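Local coordinates for protein CT_858 (Chlamydia trachomatis, PDB 3DPM) that is probably a serine-type endopeptidase of the S41 peptidase family, with a PDZ-like domain as well, at residues S345-Y350 / N401-T406; R359-P364 / E443-H448. All coordinates share one frame; numbering follows the deposited sequence.

Interaction 1 (S345-Y350 / N401-T406). With LAS (N-acetyl-S-({(2R,3S,4R)-3-hydroxy-2-[(1S)-1-hydroxy-2-methylpropyl]-4-methyl-5-oxopyrrolidin-2-yl}carbonyl)cysteine), chain C.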
loop_
_atom_site.group_PDB
_atom_site.type_symbol
_atom_site.label_atom_id
_atom_site.label_comp_id
_atom_site.label_asym_id
_atom_site.label_seq_id
_atom_site.Cartn_x
_atom_site.Cartn_y
_atom_site.Cartn_z
ATOM N N SER A 345 10.433 6.498 12.674
ATOM C CA SER A 345 11.080 5.193 12.618
ATOM C C SER A 345 11.756 4.723 13.907
ATOM O O SER A 345 12.704 5.347 14.398
ATOM C CB SER A 345 12.107 5.171 11.491
ATOM O OG SER A 345 12.944 4.037 11.628
ATOM N N VAL A 346 11.272 3.598 14.425
ATOM C CA VAL A 346 11.785 2.986 15.651
ATOM C C VAL A 346 13.277 2.629 15.585
ATOM O O VAL A 346 14.037 2.908 16.515
ATOM C CB VAL A 346 11.005 1.692 15.982
ATOM C CG1 VAL A 346 11.418 1.163 17.329
ATOM C CG2 VAL A 346 9.517 1.961 15.957
ATOM N N LEU A 347 13.688 1.997 14.492
ATOM C CA LEU A 347 15.084 1.607 14.337
ATOM C C LEU A 347 16.011 2.809 14.417
ATOM O O LEU A 347 17.045 2.764 15.077
ATOM C CB LEU A 347 15.271 0.867 13.014
ATOM C CG LEU A 347 14.627 -0.521 13.053
ATOM C CD1 LEU A 347 14.672 -1.136 11.674
ATOM C CD2 LEU A 347 15.357 -1.396 14.073
ATOM N N TYR A 348 15.617 3.885 13.745
ATOM C CA TYR A 348 16.373 5.128 13.737
ATOM C C TYR A 348 16.453 5.654 15.175
ATOM O O TYR A 348 17.469 6.215 15.590
ATOM C CB TYR A 348 15.663 6.134 12.825
ATOM C CG TYR A 348 16.279 7.506 12.780
ATOM C CD1 TYR A 348 17.567 7.701 12.276
ATOM C CD2 TYR A 348 15.570 8.622 13.234
ATOM C CE1 TYR A 348 18.139 8.980 12.221
ATOM C CE2 TYR A 348 16.127 9.895 13.190
ATOM C CZ TYR A 348 17.416 10.070 12.682
ATOM O OH TYR A 348 17.986 11.327 12.658
ATOM N N LEU A 349 15.379 5.466 15.935
ATOM C CA LEU A 349 15.353 5.908 17.324
ATOM C C LEU A 349 16.362 5.089 18.138
ATOM O O LEU A 349 17.066 5.629 18.991
ATOM C CB LEU A 349 13.943 5.755 17.900
ATOM C CG LEU A 349 13.632 6.205 19.337
ATOM C CD1 LEU A 349 13.613 5.009 20.241
ATOM C CD2 LEU A 349 14.630 7.249 19.814
ATOM N N TYR A 350 16.433 3.783 17.878
ATOM C CA TYR A 350 17.396 2.944 18.593
ATOM C C TYR A 350 18.823 3.339 18.192
ATOM O O TYR A 350 19.753 3.283 19.001
ATOM C CB TYR A 350 17.166 1.462 18.277
ATOM C CG TYR A 350 15.881 0.901 18.843
ATOM C CD1 TYR A 350 15.047 1.682 19.651
ATOM C CD2 TYR A 350 15.495 -0.407 18.571
ATOM C CE1 TYR A 350 13.861 1.175 20.168
ATOM C CE2 TYR A 350 14.306 -0.929 19.087
ATOM C CZ TYR A 350 13.495 -0.127 19.882
ATOM O OH TYR A 350 12.313 -0.620 20.387
ATOM N N ASN A 401 24.001 -1.920 8.786
ATOM C CA ASN A 401 23.142 -1.358 9.825
ATOM C C ASN A 401 21.716 -1.189 9.327
ATOM O O ASN A 401 21.466 -1.203 8.124
ATOM C CB ASN A 401 23.653 0.012 10.256
ATOM C CG ASN A 401 23.527 1.042 9.155
ATOM O OD1 ASN A 401 24.474 1.285 8.411
ATOM N ND2 ASN A 401 22.344 1.634 9.027
ATOM N N MET A 402 20.789 -1.027 10.264
ATOM C CA MET A 402 19.381 -0.811 9.935
ATOM C C MET A 402 19.023 0.589 10.425
ATOM O O MET A 402 18.820 0.814 11.621
ATOM C CB MET A 402 18.492 -1.859 10.617
ATOM C CG MET A 402 18.603 -3.253 10.019
ATOM S SD MET A 402 17.910 -4.537 11.088
ATOM C CE MET A 402 16.204 -4.632 10.447
ATOM N N GLU A 403 18.985 1.532 9.491
ATOM C CA GLU A 403 18.673 2.922 9.789
ATOM C C GLU A 403 19.556 3.476 10.898
ATOM O O GLU A 403 19.101 4.222 11.771
ATOM C CB GLU A 403 17.187 3.065 10.136
ATOM C CG GLU A 403 16.283 2.580 8.996
ATOM C CD GLU A 403 14.793 2.850 9.226
ATOM O OE1 GLU A 403 14.446 3.967 9.672
ATOM O OE2 GLU A 403 13.971 1.952 8.939
ATOM N N GLY A 404 20.833 3.099 10.844
ATOM C CA GLY A 404 21.803 3.563 11.818
ATOM C C GLY A 404 22.139 2.599 12.944
ATOM O O GLY A 404 23.182 2.728 13.588
ATOM N N TYR A 405 21.260 1.641 13.207
ATOM C CA TYR A 405 21.523 0.695 14.281
ATOM C C TYR A 405 22.456 -0.419 13.820
ATOM O O TYR A 405 22.143 -1.166 12.899
ATOM C CB TYR A 405 20.229 0.082 14.803
ATOM C CG TYR A 405 20.426 -0.566 16.149
ATOM C CD1 TYR A 405 20.504 0.210 17.307
ATOM C CD2 TYR A 405 20.593 -1.945 16.266
ATOM C CE1 TYR A 405 20.739 -0.369 18.542
ATOM C CE2 TYR A 405 20.833 -2.538 17.499
ATOM C CZ TYR A 405 20.904 -1.747 18.632
ATOM O OH TYR A 405 21.133 -2.331 19.853
ATOM N N THR A 406 23.597 -0.527 14.486
ATOM C CA THR A 406 24.605 -1.522 14.151
ATOM C C THR A 406 24.071 -2.950 14.039
ATOM O O THR A 406 23.506 -3.483 14.990
ATOM C CB THR A 406 25.749 -1.493 15.183
ATOM O OG1 THR A 406 26.303 -0.166 15.239
ATOM C CG2 THR A 406 26.842 -2.496 14.795
HETATM C C18 LAS C . 5.651 6.600 15.886
HETATM O O19 LAS C . 6.595 7.297 15.472
HETATM C C9 LAS C . 5.057 5.531 14.966
HETATM C C10 LAS C . 4.956 4.177 15.691
HETATM C C11 LAS C . 6.233 3.435 16.080
HETATM C C16 LAS C . 7.467 4.322 15.943
HETATM C C12 LAS C . 6.045 3.005 17.536
HETATM O O17 LAS C . 4.245 3.301 14.823
HETATM N N8 LAS C . 5.778 5.526 13.648
HETATM C C6 LAS C . 4.843 5.529 12.689
HETATM O O7 LAS C . 5.074 5.459 11.486
HETATM C C5 LAS C . 3.419 5.528 13.269
HETATM C C20 LAS C . 2.537 6.476 12.447
HETATM C C3 LAS C . 3.655 6.099 14.667
HETATM O O2 LAS C . 3.779 7.513 14.468
#
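Ser345 and Glu403 make the polar tie of this contact. The serine hydroxyl donates to the carboxylate in a very short hydrogen bond, OG to OE1 at 2.5 Å. Ser345 OG stands opposite its own backbone N (chi1 167°), turned beside the carbonyl carbon, where it also accepts a weak bond from Tyr348 N, 3.4 Å from OG, as the N-cap of the helix. Glu403 sends its extended side chain across to it, and the same OE1 takes a second hydrogen bond from the indole NE1 of Trp303, so one carboxylate oxygen is gripped from two residues.

Backbone oxygens make softer contacts in both directions. Glu403 O receives a CA-H...O contact from Tyr348 CA at 3.5 Å and lies in the plane of the Tyr348 ring, at the edge, 3.8 Å from CD1. The Tyr405 ring mirrors this: Tyr350 O approaches its edge in plane, 3.6 Å from CD1.

Apolar packing fills the rest. Leu347 crosses Met402 at a slant, its CD1 4.0 Å from the methionine CE, while its CB lies near Met402 O and Glu403 CB. Further along the helix, Tyr350 CB rests against Tyr405 CD1 at 3.7 Å.

Val346 points away from all this and puts its CG2 methyl beside C16 of the bound LAS, modelled closer than such methyls normally sit, so the exact separation is doubtful. LAS is also hydrogen-bonded to Gly344 O, just before the helix.

On the other side of the contact, Glu403 and Gly404 form the corner of a type I' turn, both at positive phi (53° and 100°). The whole is a beta hairpin with a two-residue type I' turn, packed against the capped N-terminal turn of a helix that borders the LAS site.

Interaction 2 (R359-P364 / E443-H448)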
loop_
_atom_site.group_PDB
_atom_site.type_symbol
_atom_site.label_atom_id
_atom_site.label_comp_id
_atom_site.label_asym_id
_atom_site.label_seq_id
_atom_site.Cartn_x
_atom_site.Cartn_y
_atom_site.Cartn_z
ATOM N N ARG A 359 26.591 1.997 28.134
ATOM C CA ARG A 359 26.060 0.833 28.836
ATOM C C ARG A 359 24.716 0.510 28.188
ATOM O O ARG A 359 24.035 1.398 27.678
ATOM C CB ARG A 359 25.869 1.129 30.330
ATOM C CG ARG A 359 24.837 2.205 30.654
ATOM C CD ARG A 359 24.994 2.710 32.086
ATOM N NE ARG A 359 24.196 3.911 32.351
ATOM C CZ ARG A 359 22.931 3.905 32.762
ATOM N NH1 ARG A 359 22.299 2.756 32.964
ATOM N NH2 ARG A 359 22.297 5.051 32.976
ATOM N N PRO A 360 24.321 -0.768 28.181
ATOM C CA PRO A 360 23.039 -1.141 27.573
ATOM C C PRO A 360 21.804 -0.543 28.270
ATOM O O PRO A 360 21.813 -0.280 29.471
ATOM C CB PRO A 360 23.068 -2.671 27.615
ATOM C CG PRO A 360 23.932 -2.963 28.821
ATOM C CD PRO A 360 25.044 -1.952 28.680
ATOM N N LEU A 361 20.746 -0.331 27.496
ATOM C CA LEU A 361 19.508 0.234 28.023
ATOM C C LEU A 361 18.339 -0.736 27.827
ATOM O O LEU A 361 18.196 -1.330 26.759
ATOM C CB LEU A 361 19.188 1.549 27.302
ATOM C CG LEU A 361 20.291 2.594 27.114
ATOM C CD1 LEU A 361 19.808 3.658 26.136
ATOM C CD2 LEU A 361 20.667 3.213 28.451
ATOM N N GLU A 362 17.512 -0.891 28.858
ATOM C CA GLU A 362 16.336 -1.761 28.801
ATOM C C GLU A 362 15.289 -1.116 27.902
ATOM O O GLU A 362 15.117 0.105 27.922
ATOM C CB GLU A 362 15.725 -1.926 30.193
ATOM C CG GLU A 362 16.550 -2.732 31.172
ATOM C CD GLU A 362 16.443 -4.220 30.912
ATOM O OE1 GLU A 362 15.296 -4.725 30.852
ATOM O OE2 GLU A 362 17.497 -4.881 30.774
ATOM N N LEU A 363 14.576 -1.924 27.127
ATOM C CA LEU A 363 13.547 -1.387 26.242
ATOM C C LEU A 363 12.119 -1.776 26.646
ATOM O O LEU A 363 11.881 -2.835 27.238
ATOM C CB LEU A 363 13.817 -1.823 24.793
ATOM C CG LEU A 363 15.043 -1.174 24.135
ATOM C CD1 LEU A 363 15.343 -1.807 22.779
ATOM C CD2 LEU A 363 14.778 0.315 23.986
ATOM N N PRO A 364 11.152 -0.888 26.368
ATOM C CA PRO A 364 9.760 -1.185 26.709
ATOM C C PRO A 364 9.271 -2.294 25.793
ATOM O O PRO A 364 9.914 -2.585 24.785
ATOM C CB PRO A 364 9.046 0.151 26.464
ATOM C CG PRO A 364 9.918 0.845 25.473
ATOM C CD PRO A 364 11.298 0.522 25.976
ATOM N N GLU A 443 15.606 -6.692 23.166
ATOM C CA GLU A 443 15.444 -6.629 24.613
ATOM C C GLU A 443 16.023 -5.332 25.168
ATOM O O GLU A 443 15.402 -4.657 25.995
ATOM C CB GLU A 443 16.160 -7.811 25.280
ATOM C CG GLU A 443 15.478 -9.159 25.119
ATOM C CD GLU A 443 14.151 -9.236 25.868
ATOM O OE1 GLU A 443 14.139 -8.935 27.088
ATOM O OE2 GLU A 443 13.124 -9.604 25.238
ATOM N N LYS A 444 17.220 -4.997 24.696
ATOM C CA LYS A 444 17.927 -3.811 25.147
ATOM C C LYS A 444 18.718 -3.131 24.038
ATOM O O LYS A 444 19.063 -3.752 23.036
ATOM C CB LYS A 444 18.894 -4.204 26.258
ATOM C CG LYS A 444 19.885 -5.262 25.803
ATOM C CD LYS A 444 20.787 -5.754 26.928
ATOM C CE LYS A 444 20.006 -6.440 28.037
ATOM N NZ LYS A 444 20.942 -7.051 29.028
ATOM N N ILE A 445 19.004 -1.848 24.236
ATOM C CA ILE A 445 19.789 -1.073 23.281
ATOM C C ILE A 445 21.262 -1.304 23.604
ATOM O O ILE A 445 21.690 -1.088 24.734
ATOM C CB ILE A 445 19.518 0.454 23.402
ATOM C CG1 ILE A 445 18.090 0.786 22.962
ATOM C CG2 ILE A 445 20.507 1.224 22.545
ATOM C CD1 ILE A 445 17.822 0.511 21.498
ATOM N N HIS A 446 22.033 -1.756 22.622
ATOM C CA HIS A 446 23.451 -1.983 22.833
ATOM C C HIS A 446 24.189 -0.759 22.326
ATOM O O HIS A 446 23.871 -0.230 21.253
ATOM C CB HIS A 446 23.902 -3.239 22.090
ATOM C CG HIS A 446 23.281 -4.495 22.619
ATOM N ND1 HIS A 446 23.571 -4.997 23.870
ATOM C CD2 HIS A 446 22.344 -5.318 22.092
ATOM C CE1 HIS A 446 22.838 -6.073 24.091
ATOM N NE2 HIS A 446 22.085 -6.290 23.029
ATOM N N PRO A 447 25.170 -0.273 23.106
ATOM C CA PRO A 447 25.946 0.909 22.721
ATOM C C PRO A 447 26.630 0.810 21.369
ATOM O O PRO A 447 27.239 -0.208 21.043
ATOM C CB PRO A 447 26.926 1.082 23.887
ATOM C CG PRO A 447 26.946 -0.266 24.563
ATOM C CD PRO A 447 25.536 -0.728 24.457
ATOM N N HIS A 448 26.501 1.876 20.582
ATOM C CA HIS A 448 27.104 1.949 19.260
ATOM C C HIS A 448 28.588 1.616 19.405
ATOM O O HIS A 448 29.245 2.063 20.336
ATOM C CB HIS A 448 26.904 3.355 18.675
ATOM C CG HIS A 448 27.284 3.473 17.232
ATOM N ND1 HIS A 448 28.579 3.693 16.817
ATOM C CD2 HIS A 448 26.542 3.371 16.103
ATOM C CE1 HIS A 448 28.621 3.719 15.497
ATOM N NE2 HIS A 448 27.397 3.527 15.038
#
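Leu361 and Ile445 face each other as a hydrogen-bonded antiparallel pair. Leu361 N reaches Ile445 O at 3.0 Å, and Ile445 N returns to Leu361 O at 2.7 Å. A third bond, Leu363 N to Glu443 O at 3.1 Å, extends the ladder.

The tight part is the face bearing Leu361 and Ile445, which Leu363 joins. Leu363 and Ile445 cross at about a right angle, with CD2 of the leucine 3.5 Å from CG1 of the isoleucine and CD1 3.6 Å from Ile445 CD1; both branches of the leucine are therefore engaged.

The reverse face is looser. Glu362 and Lys444 are a non-hydrogen-bonded pair whose side chains slant past each other, and OE2 stays 4.4 Å from NZ, an attraction short of a salt bridge. Lys444 starts with CG between its backbone N and carbonyl carbon (chi1 58°), which carries CD over to Pro360 CB at 3.9 Å. Pro360 itself is exposed, and Pro447 CD lies beside Pro360 N, 3.9 Å away.

Around this short ladder, helix 468-478 presents Val475 to Leu361 and Leu363, helix 346-354 packs on Ile445, helix 409-428 touches Lys444 through Tyr414, and strand 361-368 continues the antiparallel sheet by pairing with strand 507-518.

How the interactions relate
Following the chain from the N terminus, the first of these segments is at helix 346-354; then, after a short connection, comes strand 361-368. Helices 372-384 and 391-398 lead to the hairpin at 401-406, where interaction 1 closes a loop of 50 residues, about half of them helical. Helix 409-428 follows, and only then does 443-448 come back to 359-364, closing the 78-residue loop of interaction 2. The segments alternate, so the two loops cross rather than nest. They touch: Tyr405 OH and His446 N, 3.0 Å apart, form a probable hydrogen bond, Thr406 packs on His448, and Tyr350 packs on Ile445 and Leu363, joining helix to strand pair.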